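Local structure of ThermoDBP-single stranded DNA binding protein (Thermoproteus tenax, 3TEK) at residues I18-E22 with K23-L27; E103-R107 with Y108-R112. The protein probably binds single-stranded DNA, as a non-canonical replacement for the usual single-stranded DNA-binding protein in the Thermoproteales. All coordinates share one frame; numbering follows the deposited sequence.

Contact 1: residues I18-E22 with K23-L27; sequences ITKGE and KKLVL
Thr19 and Lys24 face each other as a non-hydrogen-bonded antiparallel pair, their side chains running alongside one another on the same face of the hairpin. Start at Lys24 CB, which passes 4.2 Å from Ile18 O. CG stands beside the backbone N, and a bend at the next bond (chi2 -82°) carries CD to within 3.4 Å of Thr19 OG1. CE stays close to the same hydroxyl, and a second bend lets NZ hydrogen-bond to Thr19 OG1 at 3.1 Å. On the other face, Ile18 CG1 packs on Leu25 CB at 3.8 Å, and Leu25 CD1 reaches Lys20 CB at the same distance.

The backbone pairs Ile18 with Leu25 and Lys20 with Lys23, each through two bonds; Leu25 N to Ile18 O is the shortest at 2.8 Å. A type II' turn from Lys20 to Lys23 closes this beta hairpin with a two-residue loop, Gly21 taking the positive phi of 62°.

Strand 116-124 lies along the side of strand 23-31 away from 13-20: the backbone of Val26 bonds to that of Leu124, and Leu25 rests on Val123. The Val26 side chain packs against Ser63 and Phe68 of helix 52-68.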
ATOM      1  N   ILE A  18     -11.788  12.201   5.328  1.00 45.90           N
ATOM      2  CA  ILE A  18     -11.442  13.292   6.185  1.00 46.91           C
ATOM      3  C   ILE A  18     -11.611  14.587   5.421  1.00 46.16           C
ATOM      4  O   ILE A  18     -11.459  14.633   4.205  1.00 47.69           O
ATOM      5  CB  ILE A  18     -10.019  13.146   6.731  1.00 50.71           C
ATOM      6  CG1 ILE A  18      -8.992  13.186   5.652  1.00 49.31           C
ATOM      7  CG2 ILE A  18      -9.825  11.760   7.459  1.00 51.20           C
ATOM      8  CD1 ILE A  18      -7.646  12.473   6.166  1.00 52.59           C
ATOM      9  N   THR A  19     -11.940  15.644   6.132  1.00 47.63           N
ATOM     10  CA  THR A  19     -12.285  16.914   5.509  1.00 50.91           C
ATOM     11  C   THR A  19     -11.226  17.958   5.826  1.00 50.64           C
ATOM     12  O   THR A  19     -10.781  18.059   6.971  1.00 51.35           O
ATOM     13  CB  THR A  19     -13.620  17.427   5.990  1.00 53.42           C
ATOM     14  OG1 THR A  19     -14.644  16.544   5.543  1.00 58.34           O
ATOM     15  CG2 THR A  19     -13.883  18.834   5.434  1.00 55.27           C
ATOM     16  N   LYS A  20     -10.817  18.671   4.777  1.00 49.73           N
ATOM     17  CA  LYS A  20      -9.841  19.735   4.837  1.00 50.60           C
ATOM     18  C   LYS A  20     -10.451  20.862   4.024  1.00 50.83           C
ATOM     19  O   LYS A  20     -10.411  20.849   2.795  1.00 49.68           O
ATOM     20  CB  LYS A  20      -8.516  19.273   4.231  1.00 51.46           C
ATOM     21  CG  LYS A  20      -7.416  20.313   4.140  1.00 54.75           C
ATOM     22  CD  LYS A  20      -6.128  19.664   3.627  1.00 59.08           C
ATOM     23  CE  LYS A  20      -5.260  20.583   2.816  1.00 62.40           C
ATOM     24  NZ  LYS A  20      -5.428  22.001   3.194  1.00 64.02           N
ATOM     25  N   GLY A  21     -11.043  21.827   4.718  1.00 54.08           N
ATOM     26  CA  GLY A  21     -11.767  22.915   4.054  1.00 55.83           C
ATOM     27  C   GLY A  21     -12.907  22.286   3.298  1.00 56.62           C
ATOM     28  O   GLY A  21     -13.692  21.553   3.882  1.00 57.84           O
ATOM     29  N   GLU A  22     -12.960  22.495   1.988  1.00 58.24           N
ATOM     30  CA  GLU A  22     -14.013  21.879   1.173  1.00 63.64           C
ATOM     31  C   GLU A  22     -13.593  20.560   0.539  1.00 61.80           C
ATOM     32  O   GLU A  22     -14.377  19.933  -0.156  1.00 62.90           O
ATOM     33  CB  GLU A  22     -14.488  22.858   0.099  1.00 68.81           C
ATOM     34  CG  GLU A  22     -15.147  24.083   0.701  1.00 71.96           C
ATOM     35  CD  GLU A  22     -15.996  24.871  -0.279  1.00 76.81           C
ATOM     36  OE1 GLU A  22     -16.038  24.528  -1.480  1.00 79.85           O
ATOM     37  OE2 GLU A  22     -16.636  25.842   0.170  1.00 76.91           O
ATOM     38  N   LYS A  23     -12.361  20.139   0.796  1.00 59.66           N
ATOM     39  CA  LYS A  23     -11.820  18.975   0.135  1.00 58.50           C
ATOM     40  C   LYS A  23     -12.030  17.740   1.010  1.00 52.10           C
ATOM     41  O   LYS A  23     -11.886  17.791   2.225  1.00 48.54           O
ATOM     42  CB  LYS A  23     -10.333  19.168  -0.189  1.00 64.32           C
ATOM     43  CG  LYS A  23      -9.953  20.533  -0.852  1.00 70.66           C
ATOM     44  CD  LYS A  23     -10.138  20.566  -2.407  1.00 74.00           C
ATOM     45  CE  LYS A  23      -9.523  21.833  -3.077  1.00 73.76           C
ATOM     46  NZ  LYS A  23     -10.105  23.094  -2.544  1.00 71.78           N
ATOM     47  N   LYS A  24     -12.412  16.638   0.393  1.00 49.60           N
ATOM     48  CA  LYS A  24     -12.493  15.382   1.085  1.00 49.48           C
ATOM     49  C   LYS A  24     -11.283  14.547   0.669  1.00 47.81           C
ATOM     50  O   LYS A  24     -11.001  14.418  -0.508  1.00 48.60           O
ATOM     51  CB  LYS A  24     -13.764  14.657   0.697  1.00 52.23           C
ATOM     52  CG  LYS A  24     -15.011  15.371   1.099  1.00 56.41           C
ATOM     53  CD  LYS A  24     -15.350  15.099   2.552  1.00 60.22           C
ATOM     54  CE  LYS A  24     -16.811  15.502   2.877  1.00 62.77           C
ATOM     55  NZ  LYS A  24     -16.867  16.892   3.386  1.00 65.33           N
ATOM     56  N   LEU A  25     -10.569  13.992   1.634  1.00 45.00           N
ATOM     57  CA  LEU A  25      -9.487  13.056   1.347  1.00 43.99           C
ATOM     58  C   LEU A  25      -9.869  11.681   1.881  1.00 42.34           C
ATOM     59  O   LEU A  25     -10.770  11.561   2.710  1.00 42.58           O
ATOM     60  CB  LEU A  25      -8.165  13.539   1.943  1.00 44.48           C
ATOM     61  CG  LEU A  25      -7.766  14.924   1.400  1.00 46.49           C
ATOM     62  CD1 LEU A  25      -7.961  15.940   2.457  1.00 47.46           C
ATOM     63  CD2 LEU A  25      -6.308  14.945   0.966  1.00 48.76           C
ATOM     64  N   VAL A  26      -9.158  10.665   1.412  1.00 40.60           N
ATOM     65  CA  VAL A  26      -9.425   9.299   1.811  1.00 39.57           C
ATOM     66  C   VAL A  26      -8.255   8.783   2.620  1.00 39.01           C
ATOM     67  O   VAL A  26      -7.136   8.660   2.107  1.00 40.18           O
ATOM     68  CB  VAL A  26      -9.689   8.386   0.599  1.00 40.03           C
ATOM     69  CG1 VAL A  26     -10.133   6.987   1.073  1.00 39.21           C
ATOM     70  CG2 VAL A  26     -10.774   9.004  -0.337  1.00 41.35           C
ATOM     71  N   LEU A  27      -8.518   8.515   3.900  1.00 39.58           N
ATOM     72  CA  LEU A  27      -7.561   7.792   4.748  1.00 40.69           C
ATOM     73  C   LEU A  27      -7.703   6.294   4.498  1.00 41.28           C
ATOM     74  O   LEU A  27      -8.785   5.747   4.662  1.00 41.40           O
ATOM     75  CB  LEU A  27      -7.801   8.114   6.217  1.00 42.05           C
ATOM     76  CG  LEU A  27      -6.927   7.434   7.266  1.00 44.31           C
ATOM     77  CD1 LEU A  27      -5.443   7.655   7.012  1.00 45.22           C
ATOM     78  CD2 LEU A  27      -7.297   7.953   8.626  1.00 46.62           C
TER

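Contact 2: residues E103-R107 with Y108-R112; sequences EAVPR and YNLER
Tyr108 N donates to Ala104 O at 2.8 Å in the last regular turn of the helix, and one step on Asn109 leaves helical geometry with a positive phi, so that Leu110 N can turn back to bond Val105 O at 3.1 Å. That carbonyl also receives a long, weak bond from Tyr108 N. Upstream, the ring of Pro106 removes a backbone N-H and kinks the helix, though Arg107 N still bonds to Glu103 O.

The side chain of Leu110 comes back over the last turn: its CD1 lies 4.0 Å from Val105 CG2, and its CB and CG lie against Val105 CA. Val105 CG1, on the other branch, approaches Leu110 O. A positive-phi residue, a six-to-one backbone bond spanning it and an apolar pair formed by the same two residues resemble a Schellman motif, here finishing helix 83-108. Phe100, further back on the same helix, touches both Val105 and Leu110.

Arg107 drapes over Tyr108. Its CG sits 3.6 Å from the centroid of the Tyr108 ring and almost on the ring normal, a CH-pi contact. The bend at Arg107 chi2 (63°) then carries the guanidinium along the same side of the ring, above its CD1-CE1 edge, with NH1 3.9 Å from Tyr108 CD1. The two planes are inclined by 32°, and Tyr108 CE1 lies over the centre of one guanidinium face. Near the base of the ring, Ala104 O approaches Tyr108 CD2 at 3.3 Å, while Ala104 CB makes a looser apolar contact with the same carbon. Strand 131-142 receives the tyrosine through Leu140 and through Tyr142, whose ring meets that of Tyr108 with planes about 35° apart; Leu110 touches these same two residues.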
ATOM      1  N   GLU A 103      15.610  -1.172   7.133  1.00 52.61           N
ATOM      2  CA  GLU A 103      15.250  -1.036   8.537  1.00 52.72           C
ATOM      3  C   GLU A 103      14.632  -2.316   9.100  1.00 51.46           C
ATOM      4  O   GLU A 103      15.120  -2.852  10.080  1.00 50.97           O
ATOM      5  CB  GLU A 103      14.320   0.160   8.748  1.00 55.49           C
ATOM      6  CG  GLU A 103      14.989   1.512   8.539  1.00 59.05           C
ATOM      7  CD  GLU A 103      13.983   2.650   8.532  1.00 65.57           C
ATOM      8  OE1 GLU A 103      13.758   3.263   7.461  1.00 71.53           O
ATOM      9  OE2 GLU A 103      13.393   2.924   9.596  1.00 69.32           O
ATOM     10  N   ALA A 104      13.547  -2.798   8.506  1.00 49.99           N
ATOM     11  CA  ALA A 104      12.859  -4.001   9.053  1.00 47.31           C
ATOM     12  C   ALA A 104      13.753  -5.264   9.094  1.00 46.84           C
ATOM     13  O   ALA A 104      13.844  -5.952  10.125  1.00 46.55           O
ATOM     14  CB  ALA A 104      11.584  -4.291   8.285  1.00 45.36           C
ATOM     15  N   VAL A 105      14.374  -5.571   7.962  1.00 46.78           N
ATOM     16  CA  VAL A 105      15.238  -6.734   7.814  1.00 48.70           C
ATOM     17  C   VAL A 105      16.355  -6.808   8.882  1.00 50.80           C
ATOM     18  O   VAL A 105      16.404  -7.784   9.643  1.00 51.63           O
ATOM     19  CB  VAL A 105      15.784  -6.862   6.376  1.00 48.90           C
ATOM     20  CG1 VAL A 105      16.979  -7.815   6.348  1.00 48.83           C
ATOM     21  CG2 VAL A 105      14.666  -7.347   5.418  1.00 46.60           C
ATOM     22  N   PRO A 106      17.214  -5.775   8.985  1.00 52.84           N
ATOM     23  CA  PRO A 106      18.219  -5.863  10.047  1.00 54.39           C
ATOM     24  C   PRO A 106      17.594  -5.814  11.441  1.00 55.66           C
ATOM     25  O   PRO A 106      18.094  -6.465  12.345  1.00 52.41           O
ATOM     26  CB  PRO A 106      19.106  -4.622   9.805  1.00 57.18           C
ATOM     27  CG  PRO A 106      18.874  -4.252   8.394  1.00 56.43           C
ATOM     28  CD  PRO A 106      17.446  -4.610   8.114  1.00 53.24           C
ATOM     29  N   ARG A 107      16.511  -5.047  11.610  1.00 51.56           N
ATOM     30  CA  ARG A 107      15.863  -4.956  12.910  1.00 53.58           C
ATOM     31  C   ARG A 107      15.393  -6.304  13.426  1.00 53.96           C
ATOM     32  O   ARG A 107      15.544  -6.613  14.602  1.00 54.45           O
ATOM     33  CB  ARG A 107      14.664  -4.001  12.872  1.00 52.99           C
ATOM     34  CG  ARG A 107      13.764  -4.014  14.111  1.00 54.29           C
ATOM     35  CD  ARG A 107      14.494  -3.566  15.365  1.00 58.12           C
ATOM     36  NE  ARG A 107      13.631  -3.550  16.558  1.00 60.73           N
ATOM     37  CZ  ARG A 107      13.395  -4.590  17.369  1.00 63.64           C
ATOM     38  NH1 ARG A 107      13.945  -5.789  17.145  1.00 65.37           N
ATOM     39  NH2 ARG A 107      12.597  -4.435  18.423  1.00 64.95           N
ATOM     40  N   TYR A 108      14.815  -7.098  12.546  1.00 54.64           N
ATOM     41  CA  TYR A 108      14.177  -8.329  12.970  1.00 57.52           C
ATOM     42  C   TYR A 108      14.953  -9.564  12.568  1.00 59.75           C
ATOM     43  O   TYR A 108      14.474 -10.669  12.777  1.00 61.39           O
ATOM     44  CB  TYR A 108      12.767  -8.401  12.421  1.00 56.51           C
ATOM     45  CG  TYR A 108      11.872  -7.308  12.954  1.00 58.07           C
ATOM     46  CD1 TYR A 108      11.608  -7.207  14.319  1.00 60.26           C
ATOM     47  CD2 TYR A 108      11.299  -6.374  12.106  1.00 58.81           C
ATOM     48  CE1 TYR A 108      10.791  -6.215  14.821  1.00 60.34           C
ATOM     49  CE2 TYR A 108      10.471  -5.361  12.599  1.00 59.33           C
ATOM     50  CZ  TYR A 108      10.229  -5.287  13.956  1.00 60.50           C
ATOM     51  OH  TYR A 108       9.394  -4.309  14.446  1.00 58.98           O
ATOM     52  N   ASN A 109      16.145  -9.370  12.016  1.00 61.47           N
ATOM     53  CA  ASN A 109      16.995 -10.471  11.534  1.00 65.42           C
ATOM     54  C   ASN A 109      16.267 -11.364  10.535  1.00 64.36           C
ATOM     55  O   ASN A 109      16.339 -12.593  10.627  1.00 60.93           O
ATOM     56  CB  ASN A 109      17.530 -11.309  12.695  1.00 67.81           C
ATOM     57  CG  ASN A 109      18.345 -10.490  13.658  1.00 72.14           C
ATOM     58  OD1 ASN A 109      19.462 -10.076  13.348  1.00 76.21           O
ATOM     59  ND2 ASN A 109      17.789 -10.231  14.834  1.00 75.29           N
ATOM     60  N   LEU A 110      15.579 -10.733   9.577  1.00 60.52           N
ATOM     61  CA  LEU A 110      14.814 -11.484   8.582  1.00 59.63           C
ATOM     62  C   LEU A 110      15.784 -12.136   7.613  1.00 62.16           C
ATOM     63  O   LEU A 110      16.864 -11.592   7.353  1.00 62.59           O
ATOM     64  CB  LEU A 110      13.827 -10.581   7.815  1.00 57.34           C
ATOM     65  CG  LEU A 110      12.816  -9.834   8.663  1.00 55.39           C
ATOM     66  CD1 LEU A 110      11.919  -8.965   7.772  1.00 53.88           C
ATOM     67  CD2 LEU A 110      12.010 -10.813   9.490  1.00 54.62           C
ATOM     68  N   GLU A 111      15.387 -13.284   7.075  1.00 62.05           N
ATOM     69  CA  GLU A 111      16.192 -14.010   6.097  1.00 64.92           C
ATOM     70  C   GLU A 111      15.403 -14.244   4.796  1.00 65.93           C
ATOM     71  O   GLU A 111      14.163 -14.165   4.774  1.00 62.23           O
ATOM     72  CB  GLU A 111      16.669 -15.329   6.708  1.00 69.59           C
ATOM     73  CG  GLU A 111      17.410 -15.115   8.046  1.00 75.01           C
ATOM     74  CD  GLU A 111      18.213 -16.322   8.518  1.00 80.48           C
ATOM     75  OE1 GLU A 111      17.610 -17.399   8.720  1.00 84.19           O
ATOM     76  OE2 GLU A 111      19.445 -16.181   8.709  1.00 79.84           O
ATOM     77  N   ARG A 112      16.126 -14.531   3.716  1.00 66.12           N
ATOM     78  CA  ARG A 112      15.500 -14.840   2.427  1.00 67.54           C
ATOM     79  C   ARG A 112      14.445 -15.919   2.623  1.00 65.81           C
ATOM     80  O   ARG A 112      14.649 -16.862   3.392  1.00 63.91           O
ATOM     81  CB  ARG A 112      16.536 -15.335   1.417  1.00 74.02           C
ATOM     82  CG  ARG A 112      16.097 -15.176  -0.041  1.00 81.94           C
ATOM     83  CD  ARG A 112      17.094 -15.833  -1.005  1.00 87.56           C
ATOM     84  NE  ARG A 112      17.096 -15.198  -2.329  1.00 94.43           N
ATOM     85  CZ  ARG A 112      17.868 -15.570  -3.350  1.00 99.13           C
ATOM     86  NH1 ARG A 112      18.725 -16.582  -3.219  1.00101.85           N
ATOM     87  NH2 ARG A 112      17.786 -14.931  -4.513  1.00101.41           N
TER

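How the contacts relate
From the N terminus, strand 13-20 runs into contact 1, where the chain reverses at once and returns along strand 23-31. The chain then passes through its helices, and contact 2 comes where the longest of them, 83-108, ends and hands over to the loop before strand 116-124. The two are in series and neither encloses the other: contact 1 closes before contact 2 opens. The centres of contact 1 and contact 2 are about 36 Å apart. They lie on opposite sides of the centre of the chain, with their nearest atoms about 20 Å apart. Contact 1 joins the first two strands of the four-stranded antiparallel sheet, whereas contact 2 lays the helix end against its far outer strand, 131-142.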